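Local coordinates for putative malic enzyme ((S)-malate:NAD+ oxidoreductase (decarboxylating)) (Streptococcus pyogenes, PDB 2A9F), which is a putative malic enzyme that probably catalyses the NAD-dependent oxidative decarboxylation of (S)-malate, using a divalent metal ion such as magnesium or manganese, at residues A[66-71]-A[327-332]; A[112-115]-A[119-122]; A[182-187]-A[259-264]; A[192-197]-A[251-256]. All coordinates share one frame; numbering follows the deposited sequence.

The four contacts sample both halves of the enzyme. Contact 1 uses strand 67-72, and contact 2 the loop and helix that follow its neighbour, strand 106-111; they touch where Ile-71 CG2 meets Leu-112 CD2 at 4.1 Å. Contact 1 also reaches a helix from the NAD-binding part of the sequence, whereas contact 2 lies beside the second subunit. Contacts 3 and 4 share the other sheet, where Gly-264 O and Asn-194 N, 3.0 Å apart, probably pair. Contact 4 is wholly buried; the other three are partly so. Chemistry follows place: an amide-guanidinium bond in contact 1, van der Waals packing, partly against polar groups, across contacts 2 and 3, and a buried carboxylate in contact 4.

Contact 1 (A[66-71]-A[327-332]); sequences NTVAVI and GIFRGA
Val-68 overlaps one side of the Phe-329 ring with both of its methyls. CG2 approaches Phe-329 CD2 at 3.8 Å and CG1 lies 4.0 Å from Phe-329 CE2, so the two methyls lie side by side along the CD2-CE2 bond while the two side chains cross at about a right angle. CG1 stands anti to the backbone N (chi1 174°), which turns both methyls off the strand and up to the helix. The meeting is oblique to the ring and purely apolar.

Two residues earlier, just before the strand, the chemistry becomes polar. Asn-66 OD1 accepts a hydrogen bond from Arg-330 NH2 at the edge of the guanidinium, and amide and guanidinium are nearly coplanar, 11° apart. The modelled separation of OD1 and NH2, 2.4 Å, is too short to be taken literally; the pairing is more credible than its length. Arg-330 bends at chi2 and chi3 to bring its head back to the strand end. The amide is held at its other end too: Asn-66 ND2 donates to Asp-106 OD2 and Gly-104 O, which fixes which end faces the arginine. Arg-330 NH1 has a salt bridge to Asp-334 on the same helix.

The contact joins the N-terminal and NAD-binding parts of the malic enzyme chain. The Phe-329 and Lys-95 side chains, the latter the predicted proton acceptor, are about 8 Å apart. Strand 67-72 runs between strands 106-111 and 133-136; helix 325-335 lies against this sheet, with Phe-329 packing edge-to-face with Phe-99 of helix 85-102 and touching Asn-135 of strand 133-136.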
loop_
_atom_site.group_PDB
_atom_site.type_symbol
_atom_site.label_atom_id
_atom_site.label_comp_id
_atom_site.label_asym_id
_atom_site.label_seq_id
_atom_site.Cartn_x
_atom_site.Cartn_y
_atom_site.Cartn_z
ATOM N N ASN A 66 0.761 8.491 -9.836
ATOM C CA ASN A 66 2.197 8.190 -9.836
ATOM C C ASN A 66 2.631 7.048 -8.894
ATOM O O ASN A 66 3.832 6.821 -8.688
ATOM C CB ASN A 66 2.949 9.472 -9.470
ATOM C CG ASN A 66 4.439 9.375 -9.712
ATOM O OD1 ASN A 66 4.874 9.019 -10.803
ATOM N ND2 ASN A 66 5.228 9.708 -8.696
ATOM N N THR A 67 1.671 6.315 -8.333
ATOM C CA THR A 67 2.051 5.239 -7.426
ATOM C C THR A 67 1.777 3.827 -7.914
ATOM O O THR A 67 0.683 3.477 -8.332
ATOM C CB THR A 67 1.402 5.377 -6.021
ATOM O OG1 THR A 67 0.071 4.858 -6.063
ATOM C CG2 THR A 67 1.382 6.834 -5.566
ATOM N N VAL A 68 2.812 3.018 -7.836
ATOM C CA VAL A 68 2.730 1.635 -8.236
ATOM C C VAL A 68 2.939 0.771 -7.003
ATOM O O VAL A 68 3.583 1.177 -6.033
ATOM C CB VAL A 68 3.811 1.306 -9.277
ATOM C CG1 VAL A 68 3.806 -0.165 -9.581
ATOM C CG2 VAL A 68 3.537 2.082 -10.563
ATOM N N ALA A 69 2.361 -0.414 -7.028
ATOM C CA ALA A 69 2.534 -1.323 -5.922
ATOM C C ALA A 69 3.541 -2.402 -6.329
ATOM O O ALA A 69 3.559 -2.861 -7.471
ATOM C CB ALA A 69 1.198 -1.948 -5.556
ATOM N N VAL A 70 4.405 -2.770 -5.397
ATOM C CA VAL A 70 5.364 -3.821 -5.644
ATOM C C VAL A 70 4.821 -4.955 -4.779
ATOM O O VAL A 70 4.851 -4.878 -3.550
ATOM C CB VAL A 70 6.746 -3.410 -5.184
ATOM C CG1 VAL A 70 7.755 -4.478 -5.556
ATOM C CG2 VAL A 70 7.098 -2.064 -5.805
ATOM N N ILE A 71 4.308 -5.998 -5.426
ATOM C CA ILE A 71 3.697 -7.109 -4.706
ATOM C C ILE A 71 4.380 -8.463 -4.862
ATOM O O ILE A 71 4.818 -8.840 -5.952
ATOM C CB ILE A 71 2.217 -7.259 -5.126
ATOM C CG1 ILE A 71 1.505 -5.908 -5.027
ATOM C CG2 ILE A 71 1.517 -8.247 -4.232
ATOM C CD1 ILE A 71 0.143 -5.899 -5.674
ATOM N N GLY A 327 11.842 3.009 -16.192
ATOM C CA GLY A 327 11.330 3.695 -17.372
ATOM C C GLY A 327 9.994 3.224 -17.917
ATOM O O GLY A 327 9.159 4.047 -18.320
ATOM N N ILE A 328 9.783 1.908 -17.917
ATOM C CA ILE A 328 8.555 1.323 -18.432
ATOM C C ILE A 328 7.306 1.767 -17.688
ATOM O O ILE A 328 6.272 2.035 -18.310
ATOM C CB ILE A 328 8.626 -0.213 -18.408
ATOM C CG1 ILE A 328 9.888 -0.679 -19.131
ATOM C CG2 ILE A 328 7.392 -0.809 -19.093
ATOM C CD1 ILE A 328 10.068 -2.155 -19.100
ATOM N N PHE A 329 7.377 1.831 -16.360
ATOM C CA PHE A 329 6.213 2.278 -15.606
ATOM C C PHE A 329 6.102 3.791 -15.662
ATOM O O PHE A 329 4.992 4.333 -15.655
ATOM C CB PHE A 329 6.265 1.842 -14.140
ATOM C CG PHE A 329 5.831 0.425 -13.909
ATOM C CD1 PHE A 329 6.766 -0.604 -13.850
ATOM C CD2 PHE A 329 4.488 0.122 -13.724
ATOM C CE1 PHE A 329 6.375 -1.901 -13.604
ATOM C CE2 PHE A 329 4.085 -1.181 -13.477
ATOM C CZ PHE A 329 5.034 -2.193 -13.417
ATOM N N ARG A 330 7.242 4.479 -15.707
ATOM C CA ARG A 330 7.198 5.937 -15.770
ATOM C C ARG A 330 6.494 6.292 -17.079
ATOM O O ARG A 330 5.601 7.141 -17.095
ATOM C CB ARG A 330 8.608 6.547 -15.719
ATOM C CG ARG A 330 8.671 8.018 -16.170
ATOM C CD ARG A 330 7.524 8.846 -15.588
ATOM N NE ARG A 330 7.660 9.055 -14.152
ATOM C CZ ARG A 330 6.640 9.301 -13.337
ATOM N NH1 ARG A 330 5.418 9.366 -13.816
ATOM N NH2 ARG A 330 6.847 9.492 -12.048
ATOM N N GLY A 331 6.884 5.608 -18.159
ATOM C CA GLY A 331 6.272 5.837 -19.456
ATOM C C GLY A 331 4.810 5.432 -19.476
ATOM O O GLY A 331 3.966 6.131 -20.035
ATOM N N ALA A 332 4.506 4.297 -18.856
ATOM C CA ALA A 332 3.145 3.775 -18.791
ATOM C C ALA A 332 2.234 4.676 -17.949
ATOM O O ALA A 332 1.081 4.921 -18.318
ATOM C CB ALA A 332 3.177 2.371 -18.200
#

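Contact 2 (A[112-115]-A[119-122]); sequences LDTK and EIIS
The carboxylate of Glu-119 turns one of its flat faces to Thr-114, whose CB stands over the carboxyl carbon CD at 3.8 Å, while CG2 lies above the plane on the OE1 side, 3.4 Å from Glu-119 OE1. This is van der Waals contact, with no hydrogen bond across the segments. The two segments belong to a beta-loop-alpha connection of an alpha/beta fold: strand 106-111 of the parallel N-terminal sheet ends, the chain turns through 112-115, and helix 117-127 begins. Asp-116, just ahead of the helix, accepts the backbone N-H of Glu-119 through OD2 and so holds the first turn.

Ile-120 packs against the loop from beside the glutamate. Its CG2 touches Leu-112 CD1 at 4.2 Å, while its CG1-CD1 branch lies alongside Thr-114. Ile-120 also packs on Arg-143 and Ile-147 of helix 143-154, and Arg-143 NE binds Lys-115 O, so helix 143-154 also contacts the turn. The same loop lies at the dimer interface: Leu-112 packs on Leu-127, and Thr-114 on Ala-126, of the second subunit.

Thr-114 places its hydroxyl between the backbone N and the carbonyl carbon (chi1 73°), which aims it at the isoleucine: OG1 lies 3.2 Å from Ile-120 CG1, and Thr-114 O is 3.4 Å from Ile-120 CD1.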
loop_
_atom_site.group_PDB
_atom_site.type_symbol
_atom_site.label_atom_id
_atom_site.label_comp_id
_atom_site.label_asym_id
_atom_site.label_seq_id
_atom_site.Cartn_x
_atom_site.Cartn_y
_atom_site.Cartn_z
ATOM N N LEU A 112 1.920 -10.244 0.806
ATOM C CA LEU A 112 0.758 -10.933 1.369
ATOM C C LEU A 112 1.087 -12.381 1.706
ATOM O O LEU A 112 1.828 -13.034 0.964
ATOM C CB LEU A 112 -0.407 -10.895 0.384
ATOM C CG LEU A 112 -0.190 -10.303 -1.017
ATOM C CD1 LEU A 112 -0.437 -11.357 -2.080
ATOM C CD2 LEU A 112 -1.149 -9.160 -1.217
ATOM N N ASP A 113 0.574 -12.889 2.826
ATOM C CA ASP A 113 0.838 -14.293 3.159
ATOM C C ASP A 113 -0.321 -15.168 2.692
ATOM O O ASP A 113 -1.288 -15.392 3.413
ATOM C CB ASP A 113 1.078 -14.516 4.664
ATOM C CG ASP A 113 -0.115 -14.132 5.517
ATOM O OD1 ASP A 113 -0.179 -14.558 6.695
ATOM O OD2 ASP A 113 -0.986 -13.395 5.006
ATOM N N THR A 114 -0.213 -15.624 1.452
ATOM C CA THR A 114 -1.192 -16.496 0.836
ATOM C C THR A 114 -0.426 -16.997 -0.363
ATOM O O THR A 114 0.201 -16.197 -1.065
ATOM C CB THR A 114 -2.436 -15.751 0.303
ATOM O OG1 THR A 114 -2.091 -15.024 -0.884
ATOM C CG2 THR A 114 -2.982 -14.797 1.330
ATOM N N LYS A 115 -0.449 -18.303 -0.591
ATOM C CA LYS A 115 0.252 -18.872 -1.734
ATOM C C LYS A 115 -0.794 -19.411 -2.700
ATOM O O LYS A 115 -0.474 -20.014 -3.733
ATOM C CB LYS A 115 1.170 -20.004 -1.284
ATOM C CG LYS A 115 2.208 -19.589 -0.275
ATOM C CD LYS A 115 3.215 -20.689 -0.094
ATOM C CE LYS A 115 4.345 -20.242 0.771
ATOM N NZ LYS A 115 3.856 -20.016 2.134
ATOM N N GLU A 119 -6.687 -16.639 -4.758
ATOM C CA GLU A 119 -6.906 -15.476 -3.915
ATOM C C GLU A 119 -5.827 -14.391 -4.019
ATOM O O GLU A 119 -5.998 -13.299 -3.474
ATOM C CB GLU A 119 -7.103 -15.890 -2.453
ATOM C CG GLU A 119 -5.909 -16.510 -1.777
ATOM C CD GLU A 119 -6.078 -16.540 -0.266
ATOM O OE1 GLU A 119 -6.219 -15.444 0.328
ATOM O OE2 GLU A 119 -6.074 -17.647 0.325
ATOM N N ILE A 120 -4.721 -14.679 -4.699
ATOM C CA ILE A 120 -3.697 -13.663 -4.856
ATOM C C ILE A 120 -4.184 -12.729 -5.955
ATOM O O ILE A 120 -4.184 -11.507 -5.780
ATOM C CB ILE A 120 -2.309 -14.250 -5.269
ATOM C CG1 ILE A 120 -1.655 -14.939 -4.073
ATOM C CG2 ILE A 120 -1.383 -13.125 -5.767
ATOM C CD1 ILE A 120 -0.289 -15.506 -4.365
ATOM N N ILE A 121 -4.620 -13.309 -7.078
ATOM C CA ILE A 121 -5.087 -12.496 -8.198
ATOM C C ILE A 121 -6.324 -11.744 -7.763
ATOM O O ILE A 121 -6.575 -10.637 -8.211
ATOM C CB ILE A 121 -5.362 -13.350 -9.490
ATOM C CG1 ILE A 121 -6.854 -13.593 -9.689
ATOM C CG2 ILE A 121 -4.634 -14.676 -9.417
ATOM C CD1 ILE A 121 -7.573 -12.484 -10.458
ATOM N N SER A 122 -7.069 -12.329 -6.841
ATOM C CA SER A 122 -8.281 -11.702 -6.347
ATOM C C SER A 122 -8.015 -10.586 -5.336
ATOM O O SER A 122 -8.833 -9.665 -5.190
ATOM C CB SER A 122 -9.182 -12.773 -5.742
ATOM O OG SER A 122 -9.546 -13.695 -6.757
#

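Contact 3 (A[182-187]-A[259-264]); sequences LKKSLD and ADIFIG
Leu-182 begins the contact with one methyl: its CD2 rests 4.0 Å from Ile-261 CG2, the two side chains running antiparallel alongside each other. Two residues on, Lys-184 does most of the covering. Its chain is extended beyond CG and runs at a slant over Ile-261, CD lying 3.7 Å from Ile-261 CG2 and 4.0 Å from Ile-261 CD1, while NZ follows at 3.5 Å from the same CG2. The lysine thus meets the buried isoleucine with its methylenes and its terminal amine alike, in van der Waals contact. Ile-261 CG2, anti to its own backbone N, is where Leu-182 and Lys-184 converge.

Ser-185 turns back on its own segment, OG giving a weak hydrogen bond to Asp-187 OD2 at 3.2 Å. Leu-186 leaves the backbone away from 259-264 and packs on Ile-175, Phe-176 and Leu-179 of helix 162-180.

The loop 182-187 therefore joins that helix to strand 190-194 while closing over the start of strand 262-264. This strand runs parallel between strands 190-194 and 284-287 of the NAD-binding domain's sheet; Ile-261 shares backbone hydrogen bonds with Ser-190 and Val-284, and Phe-262 packs on Ile-175 of helix 162-180 and on Ile-191 and Val-284 of the flanking strands.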
loop_
_atom_site.group_PDB
_atom_site.type_symbol
_atom_site.label_atom_id
_atom_site.label_comp_id
_atom_site.label_asym_id
_atom_site.label_seq_id
_atom_site.Cartn_x
_atom_site.Cartn_y
_atom_site.Cartn_z
ATOM N N LEU A 182 28.435 -6.152 -35.336
ATOM C CA LEU A 182 28.649 -7.401 -36.053
ATOM C C LEU A 182 28.408 -7.133 -37.536
ATOM O O LEU A 182 28.929 -7.834 -38.405
ATOM C CB LEU A 182 27.695 -8.490 -35.541
ATOM C CG LEU A 182 28.368 -9.575 -34.692
ATOM C CD1 LEU A 182 29.075 -8.924 -33.520
ATOM C CD2 LEU A 182 27.347 -10.583 -34.203
ATOM N N LYS A 183 27.625 -6.088 -37.799
ATOM C CA LYS A 183 27.269 -5.669 -39.147
ATOM C C LYS A 183 26.219 -6.580 -39.745
ATOM O O LYS A 183 26.207 -6.811 -40.952
ATOM C CB LYS A 183 28.503 -5.642 -40.058
ATOM C CG LYS A 183 29.153 -4.271 -40.204
ATOM C CD LYS A 183 29.622 -3.711 -38.869
ATOM C CE LYS A 183 30.366 -2.397 -39.062
ATOM N NZ LYS A 183 29.530 -1.378 -39.751
ATOM N N LYS A 184 25.335 -7.093 -38.901
ATOM C CA LYS A 184 24.276 -7.980 -39.361
ATOM C C LYS A 184 22.924 -7.381 -38.981
ATOM O O LYS A 184 22.861 -6.470 -38.171
ATOM C CB LYS A 184 24.450 -9.354 -38.712
ATOM C CG LYS A 184 25.869 -9.899 -38.820
ATOM C CD LYS A 184 26.063 -11.233 -38.082
ATOM C CE LYS A 184 27.506 -11.726 -38.197
ATOM N NZ LYS A 184 27.779 -12.946 -37.391
ATOM N N SER A 185 21.846 -7.874 -39.576
ATOM C CA SER A 185 20.519 -7.375 -39.232
ATOM C C SER A 185 19.830 -8.400 -38.335
ATOM O O SER A 185 20.371 -9.480 -38.073
ATOM C CB SER A 185 19.672 -7.146 -40.488
ATOM O OG SER A 185 18.377 -6.665 -40.155
ATOM N N LEU A 186 18.638 -8.058 -37.864
ATOM C CA LEU A 186 17.885 -8.952 -36.998
ATOM C C LEU A 186 17.092 -9.946 -37.855
ATOM O O LEU A 186 16.498 -10.895 -37.339
ATOM C CB LEU A 186 16.944 -8.133 -36.108
ATOM C CG LEU A 186 16.220 -8.848 -34.963
ATOM C CD1 LEU A 186 17.220 -9.497 -34.013
ATOM C CD2 LEU A 186 15.350 -7.833 -34.231
ATOM N N ASP A 187 17.098 -9.720 -39.169
ATOM C CA ASP A 187 16.385 -10.582 -40.107
ATOM C C ASP A 187 17.378 -11.451 -40.847
ATOM O O ASP A 187 17.006 -12.178 -41.758
ATOM C CB ASP A 187 15.619 -9.754 -41.136
ATOM C CG ASP A 187 14.768 -8.666 -40.506
ATOM O OD1 ASP A 187 13.603 -8.950 -40.146
ATOM O OD2 ASP A 187 15.274 -7.526 -40.368
ATOM N N ALA A 259 26.291 -22.743 -36.971
ATOM C CA ALA A 259 26.152 -21.467 -37.678
ATOM C C ALA A 259 25.031 -20.573 -37.130
ATOM O O ALA A 259 24.235 -20.010 -37.885
ATOM C CB ALA A 259 25.957 -21.703 -39.184
ATOM N N ASP A 260 24.980 -20.444 -35.809
ATOM C CA ASP A 260 23.984 -19.602 -35.158
ATOM C C ASP A 260 24.722 -18.336 -34.767
ATOM O O ASP A 260 25.855 -18.403 -34.295
ATOM C CB ASP A 260 23.427 -20.296 -33.919
ATOM N N ILE A 261 24.082 -17.188 -34.957
ATOM C CA ILE A 261 24.717 -15.912 -34.634
ATOM C C ILE A 261 24.706 -15.566 -33.133
ATOM O O ILE A 261 25.374 -14.628 -32.712
ATOM C CB ILE A 261 24.089 -14.783 -35.477
ATOM C CG1 ILE A 261 23.982 -15.256 -36.929
ATOM C CG2 ILE A 261 24.966 -13.536 -35.436
ATOM C CD1 ILE A 261 23.394 -14.256 -37.882
ATOM N N PHE A 262 23.952 -16.334 -32.342
ATOM C CA PHE A 262 23.887 -16.182 -30.883
ATOM C C PHE A 262 22.749 -16.915 -30.188
ATOM O O PHE A 262 21.691 -17.158 -30.770
ATOM C CB PHE A 262 23.882 -14.710 -30.456
ATOM C CG PHE A 262 22.700 -13.928 -30.924
ATOM C CD1 PHE A 262 21.444 -14.148 -30.378
ATOM C CD2 PHE A 262 22.855 -12.928 -31.875
ATOM C CE1 PHE A 262 20.355 -13.373 -30.770
ATOM C CE2 PHE A 262 21.778 -12.149 -32.273
ATOM C CZ PHE A 262 20.523 -12.370 -31.720
ATOM N N ILE A 263 23.001 -17.253 -28.925
ATOM C CA ILE A 263 22.074 -17.991 -28.076
ATOM C C ILE A 263 21.628 -17.226 -26.827
ATOM O O ILE A 263 22.438 -16.579 -26.159
ATOM C CB ILE A 263 22.729 -19.326 -27.621
ATOM C CG1 ILE A 263 21.928 -19.988 -26.498
ATOM C CG2 ILE A 263 24.119 -19.061 -27.110
ATOM C CD1 ILE A 263 22.553 -21.274 -25.987
ATOM N N GLY A 264 20.329 -17.306 -26.541
ATOM C CA GLY A 264 19.738 -16.701 -25.360
ATOM C C GLY A 264 19.325 -17.925 -24.558
ATOM O O GLY A 264 18.652 -18.807 -25.090
#

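Contact 4 (A[192-197]-A[251-256]); sequences VVNGGG and TLEDAL
Strand 190-194 and the glycine turn after it form the opening strand-turn-helix of a Rossmann-type domain, and the weakly bonded helical turn around 254-256, with Glu-253 just before it, packs against the second half of the strand. Val-192 faces this turn with both methyls. CG2 reaches the backbone at Leu-256 O, 3.5 Å away, and the side chain at Leu-256 CB, 4.0 Å. CG1 stands anti to the backbone N (chi1 170°), where it touches Leu-256 CD1 at 4.1 Å and Glu-253 OE2 at 3.9 Å. Val-192 thus touches both Leu-256 of the short helix and the acid of Glu-253 just before it.

Glu-253 bends at chi2 (65°) and brings OE1 over the face of the Asn-194 amide, 2.7 Å from ND2 and 3.1 Å from Asn-194 CG. Amide and carboxylate planes are 80° apart, and with OE1 above the amide rather than in line with an N-H the angle is too poor for a hydrogen bond, close though the atoms are. The other oxygen, OE2, lies near Glu-257 OE1; Glu-253 is buried and the two acids are close, so a raised pKa or a shared proton is possible, though not established. Leu-256 N bonds back to Glu-253 O at 2.6 Å, tying the short turn together.

Leu-256 also packs on Thr-216 and Val-218 of the next strand. Beyond Asn-194 the chain passes through Gly-195 to Gly-197, the latter at the N-cap of helix 198-210; with Gly-200 these fit the GxGxxG pattern, consistent with the dinucleotide-binding loop of NAD-dependent Rossmann folds.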
loop_
_atom_site.group_PDB
_atom_site.type_symbol
_atom_site.label_atom_id
_atom_site.label_comp_id
_atom_site.label_asym_id
_atom_site.label_seq_id
_atom_site.Cartn_x
_atom_site.Cartn_y
_atom_site.Cartn_z
ATOM N N VAL A 192 19.120 -18.924 -31.540
ATOM C CA VAL A 192 18.747 -20.145 -30.818
ATOM C C VAL A 192 18.364 -19.841 -29.364
ATOM O O VAL A 192 19.192 -19.352 -28.605
ATOM C CB VAL A 192 19.915 -21.156 -30.775
ATOM C CG1 VAL A 192 19.572 -22.290 -29.812
ATOM C CG2 VAL A 192 20.194 -21.713 -32.159
ATOM N N VAL A 193 17.127 -20.143 -28.975
ATOM C CA VAL A 193 16.673 -19.906 -27.600
ATOM C C VAL A 193 16.502 -21.207 -26.799
ATOM O O VAL A 193 15.700 -22.067 -27.150
ATOM C CB VAL A 193 15.318 -19.145 -27.570
ATOM C CG1 VAL A 193 14.785 -19.077 -26.141
ATOM C CG2 VAL A 193 15.496 -17.742 -28.124
ATOM N N ASN A 194 17.252 -21.351 -25.715
ATOM C CA ASN A 194 17.141 -22.551 -24.895
ATOM C C ASN A 194 16.148 -22.329 -23.762
ATOM O O ASN A 194 16.440 -21.635 -22.801
ATOM C CB ASN A 194 18.502 -22.932 -24.318
ATOM C CG ASN A 194 18.577 -24.390 -23.917
ATOM O OD1 ASN A 194 19.035 -24.720 -22.825
ATOM N ND2 ASN A 194 18.135 -25.277 -24.807
ATOM N N GLY A 195 14.965 -22.913 -23.898
ATOM C CA GLY A 195 13.950 -22.774 -22.871
ATOM C C GLY A 195 12.551 -22.941 -23.430
ATOM O O GLY A 195 12.035 -22.056 -24.112
ATOM N N GLY A 196 11.930 -24.080 -23.143
ATOM C CA GLY A 196 10.587 -24.336 -23.644
ATOM C C GLY A 196 9.547 -23.692 -22.759
ATOM O O GLY A 196 8.415 -23.473 -23.181
ATOM N N GLY A 197 9.943 -23.387 -21.524
ATOM C CA GLY A 197 9.044 -22.760 -20.579
ATOM C C GLY A 197 8.412 -21.502 -21.151
ATOM O O GLY A 197 8.727 -21.092 -22.276
ATOM N N THR A 251 17.207 -32.039 -34.390
ATOM C CA THR A 251 18.365 -32.518 -33.652
ATOM C C THR A 251 18.410 -32.083 -32.181
ATOM O O THR A 251 17.393 -32.098 -31.482
ATOM C CB THR A 251 19.641 -32.090 -34.376
ATOM N N LEU A 252 19.597 -31.698 -31.715
ATOM C CA LEU A 252 19.779 -31.288 -30.330
ATOM C C LEU A 252 20.434 -29.915 -30.187
ATOM O O LEU A 252 20.945 -29.356 -31.156
ATOM C CB LEU A 252 20.639 -32.314 -29.602
ATOM C CG LEU A 252 20.392 -32.334 -28.098
ATOM C CD1 LEU A 252 19.080 -33.057 -27.850
ATOM C CD2 LEU A 252 21.541 -33.030 -27.370
ATOM N N GLU A 253 20.415 -29.384 -28.967
ATOM C CA GLU A 253 21.023 -28.090 -28.671
ATOM C C GLU A 253 22.364 -27.980 -29.404
ATOM O O GLU A 253 22.600 -27.035 -30.159
ATOM C CB GLU A 253 21.228 -27.958 -27.158
ATOM C CG GLU A 253 22.045 -26.754 -26.709
ATOM C CD GLU A 253 21.373 -25.434 -27.016
ATOM O OE1 GLU A 253 20.320 -25.132 -26.416
ATOM O OE2 GLU A 253 21.898 -24.690 -27.865
ATOM N N ASP A 254 23.233 -28.959 -29.178
ATOM C CA ASP A 254 24.542 -28.997 -29.823
ATOM C C ASP A 254 24.350 -28.791 -31.323
ATOM O O ASP A 254 25.022 -27.971 -31.949
ATOM C CB ASP A 254 25.201 -30.361 -29.579
ATOM C CG ASP A 254 26.592 -30.464 -30.185
ATOM O OD1 ASP A 254 26.949 -29.612 -31.027
ATOM O OD2 ASP A 254 27.326 -31.411 -29.825
ATOM N N ALA A 255 23.416 -29.542 -31.889
ATOM C CA ALA A 255 23.150 -29.465 -33.312
ATOM C C ALA A 255 22.393 -28.188 -33.683
ATOM O O ALA A 255 21.804 -28.089 -34.759
ATOM C CB ALA A 255 22.381 -30.715 -33.762
ATOM N N LEU A 256 22.410 -27.199 -32.796
ATOM C CA LEU A 256 21.724 -25.942 -33.086
ATOM C C LEU A 256 22.661 -24.757 -33.201
ATOM O O LEU A 256 22.382 -23.810 -33.936
ATOM C CB LEU A 256 20.652 -25.650 -32.045
ATOM C CG LEU A 256 19.313 -26.268 -32.419
ATOM C CD1 LEU A 256 18.261 -25.759 -31.478
ATOM C CD2 LEU A 256 18.955 -25.895 -33.845
#